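Copper-transporting ATPase PAA2, chloroplastic (PDB 5LBK) uses ATP hydrolysis to carry copper across the chloroplast thylakoid membrane into the lumen, this chain being its nucleotide-binding (N) domain. Local coordinates at residues Val6-Ser12 with Ile129-Ser135; Ala25-Lys29 with Thr64-Ile68; Glu59-Leu65 with Trp80-Phe85; Phe85-Asn89 with Gly122-Ile128; Leu97-Leu101 with Thr117-Val121. All blocks are in the same frame, centred on the assembly; numbering follows the deposited sequence. Where two conformers were deposited one is given.

How the contacts relate
Running from the N terminus, strand 7-12 pairs with the last strand, 127-134, in contact 1, which closes a loop around nearly the whole chain and contains every other contact. Contact 2 brings the end of helix 17-27 onto strand 63-68. Contact 3 overlaps it there, sharing T64 and L65, and packs helix 78-84 on the same strand. Contacts 3 and 4 meet in series at F85, where contact 4 joins the loop after that helix to the 117-134 hairpin. Contact 5, helix 91-102 on strand 117-123, lies within the span of contact 4. All five reach the same antiparallel sheet.

Contact 1: Val6-Ser12 with Ile129-Ser135; sequences VVSGVAS and IGAIAIS
V10 and I132, A11 and A131, and G9 and A133 face each other across two antiparallel strands whose short axes lie 4.5 Å apart. The A11-A131 pair is closed by two bonds: A11 N to A131 O (2.8 Å), with the donor in the carbonyl plane, and A131 N to A11 O (2.9 Å), with the donor tilted from it. One step along, A133 N gives to G9 O at 2.8 Å. The register then slips by one residue, since S8 and G9 both face A133: S8 N reaches A133 O at 2.7 Å and nearly straight (168°), while the G9 N bond to the same oxygen is weak. Beyond this classic beta bulge, V6 and S135 exchange two more backbone bonds, of which S135 N to V6 O is 3.0 Å.

Side chains add packing around V7. Its chi1 of 166° turns CG2 to I134 CD1, 3.7 Å away, while both CG1 and CG2 lie 3.9 Å from I132 CG2.

Outward from the pair, V10, S12, I132 and I134 meet helices 17-27 and 34-45, whereas A11 and A131 lie against L97 and L101 of helix 91-102. The first strand thus forms one border of the antiparallel sheet, covered by helices on both faces, that builds the N-domain of P1B-type ATPases.

Contact 2: Ala25-Lys29 with Thr64-Ile68; sequences AAVEK and TLAEI
T64 O, the carbonyl oxygen of a residue whose backbone is hydrogen-bonded to V75 of strand 71-76, is met by V27 CG1 at 3.6 Å. No hydrogen bond joins the two segments; the geometry speaks for apolar packing, and V27 carries most of it. Its two methyls are split between neighbours: CG1, anti to the backbone N (chi1 176°), also lies 3.7 Å from T64 CG2, while CG2 comes to 4.2 Å from A66 CB and 4.3 Å from I68 CD1. V27 and T64 lie alongside each other, pointing oppositely. One residue earlier, A26 CB rests against the end of I68, with CD1 3.9 Å away. T64, A66 and I68 alternate along the strand, which puts their side chains on the face turned to the helix; L65 points to the other face.

E28 stands five residues before the family's His-Pro motif; as in related N-domains, it and T64 probably form part of one wall of the nucleotide pocket. The site is buried. V27 also touches V75, and I68 leans on P51 and T53 in the loop before strand 56-59. Helix 34-45 packs behind, I39 and A43 against A25 and, just beyond the helix end, A36 and V40 against E28.

Contact 3: Glu59-Leu65 with Trp80-Phe85; sequences EPGFGTL and WVSDRF
The bulged turn linking strands 56-59 and 63-68 has the indole of W80, from helix 78-84, lying flat against F62-G63 on its outside. Its sequence G61-F62-G63 matches the GxG signature of P1B N-domains, a segment that borders the nucleotide pocket in relatives. F62 and G63 both face E59, the mark of a classic beta bulge, and E59 O accepts from both of their backbone nitrogens.

W80 meets the turn with CG anti to its backbone N (chi1 -178°). One face of the indole is lined by CH-pi contacts: F62 CB sits 3.6 Å from the centroid of the five-membered ring, and G63 CA 3.9 Å from that of the six-membered ring. The F62 ring itself lies obliquely to the indole. A CB on G63 would fall about 2.6 Å from W80 CZ3, a clash, so the glycine is what admits the ring this close. Past it, W80 CH2 comes within 4.2 Å of L65 CB.

The edge carries the polar bond: W80 NE1 gives to E59 OE1 at 2.8 Å (155°), with the oxygen near the ring plane but NE1 above the carboxylate plane. In the conformer given, R84 NH1 is 3.7 Å from E59 OE1, a long and so doubtful salt bridge; a water donating to E59 OE2 (2.8 Å) and accepting from R84 NH1 (3.2 Å) is better evidence of the link. L65 CD1 also meets F85 CZ.

The chemistry thus splits in two: F62 CB and G63 CA sandwich the indole against R84 CD, in that conformer, while one carboxylate oxygen satisfies the indole's only N-H and would help fix the ring's rotation.

Contact 4: Phe85-Asn89 with Gly122-Ile128; sequences FLKKN and GREGEGI
With CG anti to the carbonyl carbon (chi1 -50°), F85 swings its ring over the backbone of R123 and E124, and the same choice in N89 (chi1 -60°) lays its amide beside I128. Both reach the end of the beta hairpin formed by strands 117-123 and 127-134. In its bend, E124 and G125 take the backbone angles of a type II turn, and a classic bulge has R123 O accepting from both E126 N and G127 N.

One face of the F85 ring lies over peptide atoms: E124 N is 3.5 Å above the plane, near its centre. Over the same face, CD1 is 3.4 Å from E124 CA; CE2 meets G122 C obliquely, at 3.5 Å. R84 CB covers the opposite face, sandwiching the ring. With an alanine in place of F85, a gap would probably open between R84 and the hairpin backbone, the R123-E124 peptide losing its cover.

The loop adds a looser tie at K87, whose CG lies 3.5 Å from E126 C. Two waters join the parts: one links L86 N to E124 OE2, the other accepts from K87 N and G125 N. G127 sits tightly beneath N89; a side chain on it would collide with N89 OD1.

At the other end of the contact, the N89 amide pairs with the backbone of I128. N89 ND2 gives to I128 O at 2.6 Å, and I128 N gives to N89 OD1 at a modelled 2.5 Å whose exact value is doubtful, each donor in the acceptor's carbonyl plane and on a lone pair.

Contact 5: Leu97-Leu101 with Thr117-Val121; sequences LESLL and TVVYV
Y120 of strand 117-123 reaches across to E98, L97 and L101 of helix 91-102, a helix-on-sheet packing in the N-domain fold. The helix segment runs nearly antiparallel to the strand (152°), with axes 11.8 Å apart, so that long side chains must span the distance.

The polar part is one bond. Y120 OH donates a hydrogen bond to E98 OE2 at 2.6 Å, using the syn lone pair, on the side of the other oxygen; E98 OE1 stays 3.3 Å from the same hydroxyl. E98 gets there by folding back: chi1 of -63° sets CG anti to the carbonyl carbon, and a second bend at chi2 brings the carboxylate to the ring edge, near its plane, with the two flat groups turned 26° apart. The bond is short, and the carboxylate is probably charged and the hydroxyl polarised toward it.

Two leucines flank the bond. L97 CD2 approaches the ring edge at Y120 CE2 (4.0 Å), and L101 CD1 lies 4.1 Å from Y120 CE2, approaching obliquely, with the hydroxyl as a neighbouring atom. L101 CD1 also meets V118 CG1, at 4.1 Å. A phenylalanine in place of Y120 would leave E98 OE2 without its donor and would probably set that carboxylate free to turn.

Beneath the helix, A131 of the neighbouring strand touches L101, V118 and Y120, carrying the packing across to strand 127-134. Within the strand itself, V118 CG1, anti to the backbone N, stands 3.5 Å above one face of the Y120 ring, toward its rim.

Contact 1: Val6-Ser12 with Ile129-Ser135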
# COMPACT_ATOMS: atom_id res chain seq x y z
N VAL A 6 5.77 -9.67 10.02
CA VAL A 6 6.81 -9.09 9.19
C VAL A 6 6.36 -9.11 7.73
O VAL A 6 5.54 -9.94 7.32
CB VAL A 6 8.15 -9.86 9.38
CG1 VAL A 6 8.01 -11.33 8.93
CG2 VAL A 6 9.30 -9.15 8.66
N VAL A 7 6.89 -8.18 6.94
CA VAL A 7 6.59 -8.16 5.50
C VAL A 7 7.20 -9.40 4.86
O VAL A 7 8.38 -9.71 5.05
CB VAL A 7 7.15 -6.86 4.88
CG1 VAL A 7 7.18 -6.90 3.39
CG2 VAL A 7 6.35 -5.62 5.36
N SER A 8 6.39 -10.14 4.11
CA SER A 8 6.85 -11.33 3.43
C SER A 8 6.99 -11.14 1.93
O SER A 8 7.52 -12.01 1.24
CB SER A 8 5.86 -12.47 3.72
OG SER A 8 6.25 -13.64 3.05
N GLY A 9 6.53 -10.02 1.39
CA GLY A 9 6.61 -9.83 -0.04
C GLY A 9 5.94 -8.56 -0.48
O GLY A 9 5.06 -8.05 0.21
N VAL A 10 6.43 -7.98 -1.56
CA VAL A 10 5.89 -6.76 -2.13
C VAL A 10 5.56 -7.03 -3.58
O VAL A 10 6.48 -7.28 -4.37
CB VAL A 10 6.88 -5.59 -2.04
CG1 VAL A 10 6.27 -4.35 -2.64
CG2 VAL A 10 7.33 -5.37 -0.58
N ALA A 11 4.28 -6.94 -3.94
CA ALA A 11 3.83 -7.10 -5.33
C ALA A 11 3.55 -5.75 -5.97
O ALA A 11 3.06 -4.82 -5.32
CB ALA A 11 2.59 -7.98 -5.40
N SER A 12 3.94 -5.61 -7.22
CA SER A 12 3.72 -4.37 -7.94
C SER A 12 3.37 -4.66 -9.39
O SER A 12 3.65 -5.73 -9.92
CB SER A 12 4.95 -3.49 -7.86
OG SER A 12 5.99 -4.00 -8.63
N ILE A 129 -1.78 -0.18 -7.27
CA ILE A 129 -0.43 -0.21 -7.81
C ILE A 129 0.42 -1.29 -7.15
O ILE A 129 1.52 -1.58 -7.64
CB ILE A 129 0.28 1.16 -7.68
CG1 ILE A 129 0.48 1.56 -6.21
CG2 ILE A 129 -0.54 2.24 -8.43
CD1 ILE A 129 1.43 2.67 -5.99
N GLY A 130 -0.07 -1.96 -6.12
CA GLY A 130 0.74 -2.99 -5.50
C GLY A 130 0.06 -3.50 -4.26
O GLY A 130 -1.08 -3.14 -3.94
N ALA A 131 0.75 -4.41 -3.61
CA ALA A 131 0.25 -5.04 -2.41
C ALA A 131 1.44 -5.46 -1.57
O ALA A 131 2.52 -5.77 -2.09
CB ALA A 131 -0.62 -6.23 -2.76
N ILE A 132 1.23 -5.50 -0.27
CA ILE A 132 2.23 -5.96 0.67
C ILE A 132 1.71 -7.18 1.39
O ILE A 132 0.65 -7.13 2.04
CB ILE A 132 2.61 -4.85 1.65
CG1 ILE A 132 3.09 -3.63 0.85
CG2 ILE A 132 3.69 -5.34 2.49
CD1 ILE A 132 3.13 -2.38 1.64
N ALA A 133 2.44 -8.29 1.30
CA ALA A 133 2.10 -9.50 2.03
C ALA A 133 2.75 -9.49 3.41
O ALA A 133 3.96 -9.24 3.53
CB ALA A 133 2.56 -10.73 1.26
N ILE A 134 1.96 -9.79 4.42
CA ILE A 134 2.42 -9.87 5.80
C ILE A 134 2.27 -11.31 6.28
O ILE A 134 1.34 -12.02 5.89
CB ILE A 134 1.60 -8.92 6.69
CG1 ILE A 134 1.58 -7.50 6.09
CG2 ILE A 134 2.14 -8.91 8.12
CD1 ILE A 134 2.92 -6.84 6.05
N SER A 135 3.19 -11.73 7.15
CA SER A 135 3.11 -13.04 7.78
C SER A 135 3.06 -12.92 9.30
O SER A 135 3.90 -12.26 9.89
CB SER A 135 4.32 -13.90 7.38
OG SER A 135 4.22 -14.23 6.00

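Contact 2: Ala25-Lys29 with Thr64-Ile68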
# COMPACT_ATOMS: atom_id res chain seq x y z
N ALA A 25 4.71 2.86 3.48
CA ALA A 25 5.22 3.28 4.79
C ALA A 25 4.99 4.77 5.08
O ALA A 25 4.82 5.16 6.25
CB ALA A 25 6.71 2.93 4.88
N ALA A 26 5.00 5.62 4.05
CA ALA A 26 4.66 7.03 4.26
C ALA A 26 3.24 7.16 4.79
O ALA A 26 2.98 7.96 5.70
CB ALA A 26 4.78 7.82 2.96
N VAL A 27 2.31 6.40 4.21
CA VAL A 27 0.93 6.44 4.69
C VAL A 27 0.81 5.82 6.08
O VAL A 27 0.03 6.32 6.92
CB VAL A 27 0.01 5.73 3.68
CG1 VAL A 27 -1.39 5.67 4.19
CG2 VAL A 27 0.02 6.46 2.40
N GLU A 28 1.54 4.75 6.35
CA GLU A 28 1.43 3.99 7.59
C GLU A 28 2.30 4.55 8.71
O GLU A 28 2.34 3.95 9.78
CB GLU A 28 1.80 2.54 7.34
CG GLU A 28 0.84 1.85 6.38
CD GLU A 28 -0.43 1.44 7.05
OE1 GLU A 28 -0.58 0.24 7.33
OE2 GLU A 28 -1.24 2.32 7.34
N LYS A 29 2.91 5.72 8.49
CA LYS A 29 4.00 6.22 9.34
C LYS A 29 3.67 6.14 10.83
O LYS A 29 4.46 5.59 11.62
CB LYS A 29 4.32 7.66 8.94
CG LYS A 29 5.74 8.15 9.33
CD LYS A 29 6.83 7.36 8.59
CE LYS A 29 8.20 7.87 8.96
NZ LYS A 29 9.30 6.99 8.42
N THR A 64 -6.07 3.56 5.47
CA THR A 64 -5.55 4.89 5.71
C THR A 64 -5.18 5.51 4.38
O THR A 64 -4.76 4.81 3.46
CB THR A 64 -4.33 4.87 6.63
OG1 THR A 64 -4.68 4.29 7.88
CG2 THR A 64 -3.81 6.24 6.95
N LEU A 65 -5.39 6.82 4.27
CA LEU A 65 -5.14 7.56 3.04
C LEU A 65 -4.37 8.82 3.39
O LEU A 65 -4.69 9.48 4.40
CB LEU A 65 -6.51 7.88 2.39
CG LEU A 65 -6.84 9.08 1.51
CD1 LEU A 65 -6.54 8.75 0.01
CD2 LEU A 65 -8.28 9.47 1.63
N ALA A 66 -3.43 9.21 2.52
CA ALA A 66 -2.68 10.43 2.72
C ALA A 66 -2.22 10.92 1.36
O ALA A 66 -2.08 10.13 0.41
CB ALA A 66 -1.45 10.22 3.62
N GLU A 67 -1.93 12.21 1.27
CA GLU A 67 -1.46 12.78 0.02
C GLU A 67 0.07 12.72 -0.01
O GLU A 67 0.74 13.23 0.89
CB GLU A 67 -1.97 14.21 -0.15
CG GLU A 67 -1.89 14.68 -1.56
CD GLU A 67 -2.50 16.04 -1.85
OE1 GLU A 67 -3.00 16.73 -0.92
OE2 GLU A 67 -2.46 16.42 -3.04
N ILE A 68 0.60 12.09 -1.06
CA ILE A 68 2.05 11.95 -1.26
C ILE A 68 2.43 12.67 -2.55
O ILE A 68 1.97 12.29 -3.63
CB ILE A 68 2.48 10.50 -1.38
CG1 ILE A 68 1.84 9.58 -0.34
CG2 ILE A 68 4.02 10.42 -1.38
CD1 ILE A 68 2.09 9.93 1.00

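Contact 3: Glu59-Leu65 with Trp80-Phe85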
# COMPACT_ATOMS: atom_id res chain seq x y z
N GLU A 59 -9.61 5.21 8.49
CA GLU A 59 -10.95 4.64 8.60
C GLU A 59 -10.82 3.27 9.26
O GLU A 59 -10.37 2.29 8.63
CB GLU A 59 -11.65 4.57 7.24
CG GLU A 59 -11.91 5.98 6.70
CD GLU A 59 -12.98 6.06 5.64
OE1 GLU A 59 -13.35 5.01 5.07
OE2 GLU A 59 -13.48 7.18 5.39
N PRO A 60 -11.09 3.20 10.57
CA PRO A 60 -10.79 1.99 11.34
C PRO A 60 -11.35 0.74 10.69
O PRO A 60 -12.54 0.68 10.36
CB PRO A 60 -11.46 2.27 12.70
CG PRO A 60 -11.42 3.78 12.82
CD PRO A 60 -11.61 4.30 11.43
N GLY A 61 -10.51 -0.28 10.58
CA GLY A 61 -10.90 -1.55 9.97
C GLY A 61 -10.97 -1.58 8.46
O GLY A 61 -11.30 -2.64 7.89
N PHE A 62 -10.63 -0.48 7.79
CA PHE A 62 -10.62 -0.39 6.34
C PHE A 62 -9.24 0.01 5.83
O PHE A 62 -8.62 -0.77 5.06
CB PHE A 62 -11.68 0.62 5.85
CG PHE A 62 -13.09 0.15 6.10
CD1 PHE A 62 -13.69 -0.77 5.25
CD2 PHE A 62 -13.78 0.58 7.20
CE1 PHE A 62 -14.96 -1.21 5.47
CE2 PHE A 62 -15.06 0.16 7.45
CZ PHE A 62 -15.66 -0.74 6.58
N GLY A 63 -8.71 1.16 6.25
CA GLY A 63 -7.40 1.60 5.78
C GLY A 63 -7.16 3.06 6.05
O GLY A 63 -7.93 3.72 6.75
N THR A 64 -6.07 3.56 5.47
CA THR A 64 -5.55 4.89 5.71
C THR A 64 -5.18 5.51 4.38
O THR A 64 -4.76 4.81 3.46
CB THR A 64 -4.33 4.87 6.63
OG1 THR A 64 -4.68 4.29 7.88
CG2 THR A 64 -3.81 6.24 6.95
N LEU A 65 -5.39 6.82 4.27
CA LEU A 65 -5.14 7.56 3.04
C LEU A 65 -4.37 8.82 3.39
O LEU A 65 -4.69 9.48 4.40
CB LEU A 65 -6.51 7.88 2.39
CG LEU A 65 -6.84 9.08 1.51
CD1 LEU A 65 -6.54 8.75 0.01
CD2 LEU A 65 -8.28 9.47 1.63
N TRP A 80 -11.67 -1.44 -0.31
CA TRP A 80 -11.66 -0.06 0.17
C TRP A 80 -10.64 0.78 -0.58
O TRP A 80 -10.95 1.91 -0.99
CB TRP A 80 -11.39 -0.05 1.68
CG TRP A 80 -11.41 1.33 2.28
CD1 TRP A 80 -12.50 1.99 2.76
CD2 TRP A 80 -10.29 2.20 2.51
NE1 TRP A 80 -12.13 3.21 3.27
CE2 TRP A 80 -10.77 3.37 3.12
CE3 TRP A 80 -8.89 2.09 2.26
CZ2 TRP A 80 -9.94 4.44 3.46
CZ3 TRP A 80 -8.08 3.16 2.59
CH2 TRP A 80 -8.59 4.29 3.20
N VAL A 81 -9.44 0.22 -0.84
CA VAL A 81 -8.44 0.93 -1.65
C VAL A 81 -8.99 1.15 -3.04
O VAL A 81 -8.91 2.25 -3.60
CB VAL A 81 -7.11 0.17 -1.66
CG1 VAL A 81 -6.13 0.77 -2.64
CG2 VAL A 81 -6.47 0.20 -0.26
N SER A 82 -9.53 0.08 -3.63
CA SER A 82 -10.03 0.20 -4.99
C SER A 82 -11.12 1.24 -5.08
O SER A 82 -11.19 2.02 -6.04
CB SER A 82 -10.53 -1.17 -5.44
OG SER A 82 -11.11 -1.10 -6.70
N ASP A 83 -11.98 1.30 -4.06
CA ASP A 83 -13.12 2.21 -4.08
C ASP A 83 -12.73 3.66 -3.90
O ASP A 83 -13.53 4.55 -4.17
CB ASP A 83 -14.14 1.84 -2.97
CG ASP A 83 -15.00 0.63 -3.31
OD1 ASP A 83 -15.05 0.23 -4.51
OD2 ASP A 83 -15.63 0.06 -2.38
N ARG A 84 -11.53 3.92 -3.39
CA ARG A 84 -11.11 5.28 -3.07
C ARG A 84 -10.94 6.15 -4.30
O ARG A 84 -11.11 7.37 -4.21
CB ARG A 84 -9.80 5.29 -2.28
CG ARG A 84 -9.85 4.75 -0.86
CD ARG A 84 -11.09 5.17 -0.06
NE ARG A 84 -11.14 6.60 0.22
CZ ARG A 84 -12.01 7.16 1.07
NH1 ARG A 84 -12.88 6.41 1.72
NH2 ARG A 84 -12.01 8.48 1.27
N PHE A 85 -10.59 5.56 -5.46
CA PHE A 85 -10.22 6.33 -6.63
C PHE A 85 -11.07 5.94 -7.85
O PHE A 85 -11.44 4.77 -8.01
CB PHE A 85 -8.73 6.13 -6.96
CG PHE A 85 -7.82 6.32 -5.77
CD1 PHE A 85 -7.71 7.54 -5.19
CD2 PHE A 85 -7.08 5.26 -5.24
CE1 PHE A 85 -6.90 7.73 -4.08
CE2 PHE A 85 -6.26 5.48 -4.11
CZ PHE A 85 -6.17 6.67 -3.59
O HOH W 1 -15.13 7.99 3.34

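Contact 4: Phe85-Asn89 with Gly122-Ile128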
# COMPACT_ATOMS: atom_id res chain seq x y z
N PHE A 85 -10.59 5.56 -5.46
CA PHE A 85 -10.22 6.33 -6.63
C PHE A 85 -11.07 5.94 -7.85
O PHE A 85 -11.44 4.77 -8.01
CB PHE A 85 -8.73 6.13 -6.96
CG PHE A 85 -7.82 6.32 -5.77
CD1 PHE A 85 -7.71 7.54 -5.19
CD2 PHE A 85 -7.08 5.26 -5.24
CE1 PHE A 85 -6.90 7.73 -4.08
CE2 PHE A 85 -6.26 5.48 -4.11
CZ PHE A 85 -6.17 6.67 -3.59
N LEU A 86 -11.34 6.92 -8.71
CA LEU A 86 -12.21 6.67 -9.86
C LEU A 86 -11.53 5.76 -10.88
O LEU A 86 -12.18 4.94 -11.54
CB LEU A 86 -12.60 8.00 -10.52
CG LEU A 86 -13.51 7.92 -11.77
CD1 LEU A 86 -14.92 7.47 -11.43
CD2 LEU A 86 -13.58 9.25 -12.52
N LYS A 87 -10.22 5.89 -11.03
CA LYS A 87 -9.50 5.03 -11.96
C LYS A 87 -9.49 3.61 -11.40
O LYS A 87 -9.05 3.40 -10.27
CB LYS A 87 -8.07 5.53 -12.13
CG LYS A 87 -7.18 4.66 -13.03
CD LYS A 87 -7.55 4.81 -14.49
CE LYS A 87 -6.67 3.95 -15.36
NZ LYS A 87 -7.04 4.17 -16.78
N LYS A 88 -9.93 2.63 -12.21
CA LYS A 88 -10.00 1.23 -11.82
C LYS A 88 -9.00 0.43 -12.64
O LYS A 88 -8.73 0.75 -13.79
CB LYS A 88 -11.42 0.64 -12.05
CG LYS A 88 -12.57 1.45 -11.49
CD LYS A 88 -12.56 1.54 -9.98
CE LYS A 88 -13.63 2.46 -9.51
NZ LYS A 88 -13.44 2.79 -8.07
N ASN A 89 -8.48 -0.64 -12.05
CA ASN A 89 -7.53 -1.48 -12.75
C ASN A 89 -8.17 -2.46 -13.73
O ASN A 89 -9.25 -3.00 -13.49
CB ASN A 89 -6.67 -2.25 -11.75
CG ASN A 89 -5.89 -1.34 -10.83
OD1 ASN A 89 -6.46 -0.68 -9.95
ND2 ASN A 89 -4.57 -1.29 -11.01
N GLY A 122 -2.93 1.76 -3.30
CA GLY A 122 -3.51 2.40 -4.47
C GLY A 122 -3.18 3.87 -4.55
O GLY A 122 -2.89 4.52 -3.55
N ARG A 123 -3.19 4.41 -5.79
CA ARG A 123 -2.88 5.82 -6.02
C ARG A 123 -3.87 6.49 -6.96
O ARG A 123 -4.22 5.92 -7.99
CB ARG A 123 -1.47 5.96 -6.60
CG ARG A 123 -1.00 7.38 -6.74
CD ARG A 123 0.49 7.32 -6.87
NE ARG A 123 1.07 8.61 -7.08
CZ ARG A 123 1.18 9.21 -8.25
NH1 ARG A 123 0.73 8.64 -9.37
NH2 ARG A 123 1.74 10.40 -8.30
N GLU A 124 -4.31 7.73 -6.63
CA GLU A 124 -5.33 8.38 -7.43
C GLU A 124 -4.79 8.54 -8.86
O GLU A 124 -3.63 8.88 -9.07
CB GLU A 124 -5.73 9.75 -6.87
CG GLU A 124 -7.14 10.23 -7.37
CD GLU A 124 -7.81 11.23 -6.45
OE1 GLU A 124 -7.09 11.99 -5.79
OE2 GLU A 124 -9.07 11.28 -6.44
N GLY A 125 -5.66 8.31 -9.83
CA GLY A 125 -5.28 8.37 -11.23
C GLY A 125 -4.71 7.09 -11.79
O GLY A 125 -4.47 7.02 -13.00
N GLU A 126 -4.50 6.07 -10.96
CA GLU A 126 -3.85 4.83 -11.37
C GLU A 126 -4.58 3.60 -10.86
O GLU A 126 -4.47 2.52 -11.44
CB GLU A 126 -2.41 4.76 -10.84
CG GLU A 126 -1.45 5.74 -11.44
CD GLU A 126 -0.05 5.39 -11.06
OE1 GLU A 126 0.41 5.86 -10.00
OE2 GLU A 126 0.58 4.61 -11.81
N GLY A 127 -5.26 3.72 -9.75
CA GLY A 127 -5.86 2.55 -9.13
C GLY A 127 -4.87 1.77 -8.28
O GLY A 127 -3.92 2.33 -7.73
N ILE A 128 -5.06 0.44 -8.20
CA ILE A 128 -4.20 -0.38 -7.37
C ILE A 128 -2.84 -0.44 -8.04
O ILE A 128 -2.75 -0.67 -9.24
CB ILE A 128 -4.76 -1.80 -7.19
CG1 ILE A 128 -6.10 -1.86 -6.49
CG2 ILE A 128 -3.72 -2.66 -6.44
CD1 ILE A 128 -6.04 -1.42 -5.14
O HOH W 2 -10.33 9.54 -8.39
O HOH W 3 -8.50 8.31 -10.02

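Contact 5: Leu97-Leu101 with Thr117-Val121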
# COMPACT_ATOMS: atom_id res chain seq x y z
N LEU A 97 -2.02 -9.68 -10.42
CA LEU A 97 -1.67 -9.37 -9.04
C LEU A 97 -2.11 -10.49 -8.12
O LEU A 97 -1.39 -10.90 -7.23
CB LEU A 97 -2.32 -8.04 -8.63
CG LEU A 97 -1.92 -7.48 -7.28
CD1 LEU A 97 -0.45 -7.15 -7.28
CD2 LEU A 97 -2.74 -6.26 -6.99
N GLU A 98 -3.36 -10.94 -8.28
CA GLU A 98 -3.86 -11.99 -7.42
C GLU A 98 -3.19 -13.32 -7.73
O GLU A 98 -3.09 -14.18 -6.85
CB GLU A 98 -5.39 -12.08 -7.56
CG GLU A 98 -6.06 -10.78 -7.07
CD GLU A 98 -5.84 -10.50 -5.58
OE1 GLU A 98 -5.99 -11.40 -4.74
OE2 GLU A 98 -5.43 -9.39 -5.22
N SER A 99 -2.74 -13.52 -8.96
CA SER A 99 -2.04 -14.76 -9.26
C SER A 99 -0.69 -14.80 -8.56
O SER A 99 -0.29 -15.85 -8.06
CB SER A 99 -1.81 -14.94 -10.76
OG SER A 99 -2.98 -15.37 -11.40
N LEU A 100 0.01 -13.67 -8.50
CA LEU A 100 1.24 -13.59 -7.74
C LEU A 100 1.01 -13.80 -6.26
O LEU A 100 1.76 -14.53 -5.59
CB LEU A 100 1.91 -12.25 -7.96
CG LEU A 100 2.50 -11.98 -9.32
CD1 LEU A 100 2.62 -10.56 -9.53
CD2 LEU A 100 3.90 -12.64 -9.41
N LEU A 101 0.02 -13.12 -5.70
CA LEU A 101 -0.23 -13.31 -4.28
C LEU A 101 -0.75 -14.72 -3.97
O LEU A 101 -0.37 -15.30 -2.93
CB LEU A 101 -1.21 -12.25 -3.79
CG LEU A 101 -0.69 -10.84 -3.95
CD1 LEU A 101 -1.87 -9.87 -3.93
CD2 LEU A 101 0.28 -10.50 -2.87
N THR A 117 -1.68 -11.90 5.93
CA THR A 117 -2.55 -10.82 5.47
C THR A 117 -1.93 -10.09 4.28
O THR A 117 -0.71 -10.05 4.14
CB THR A 117 -2.77 -9.80 6.60
OG1 THR A 117 -3.04 -10.51 7.82
CG2 THR A 117 -3.94 -8.83 6.27
N VAL A 118 -2.79 -9.48 3.45
CA VAL A 118 -2.33 -8.66 2.32
C VAL A 118 -2.90 -7.26 2.50
O VAL A 118 -4.13 -7.08 2.69
CB VAL A 118 -2.73 -9.23 0.95
CG1 VAL A 118 -2.22 -8.30 -0.20
CG2 VAL A 118 -2.17 -10.66 0.77
N VAL A 119 -2.03 -6.28 2.41
CA VAL A 119 -2.40 -4.86 2.48
C VAL A 119 -2.22 -4.25 1.10
O VAL A 119 -1.14 -4.38 0.50
CB VAL A 119 -1.48 -4.15 3.49
CG1 VAL A 119 -1.85 -2.70 3.59
CG2 VAL A 119 -1.54 -4.87 4.83
N TYR A 120 -3.30 -3.74 0.52
CA TYR A 120 -3.18 -3.20 -0.83
C TYR A 120 -2.80 -1.74 -0.84
O TYR A 120 -3.07 -1.00 0.10
CB TYR A 120 -4.48 -3.40 -1.60
CG TYR A 120 -4.73 -4.88 -1.92
CD1 TYR A 120 -5.23 -5.75 -0.95
CD2 TYR A 120 -4.36 -5.42 -3.15
CE1 TYR A 120 -5.39 -7.09 -1.21
CE2 TYR A 120 -4.54 -6.74 -3.40
CZ TYR A 120 -5.06 -7.57 -2.45
OH TYR A 120 -5.24 -8.91 -2.71
N VAL A 121 -2.18 -1.34 -1.92
CA VAL A 121 -1.71 0.03 -2.11
C VAL A 121 -2.28 0.60 -3.40
O VAL A 121 -2.11 0.02 -4.48
CB VAL A 121 -0.18 0.10 -2.11
CG1 VAL A 121 0.29 1.53 -2.14
CG2 VAL A 121 0.32 -0.62 -0.88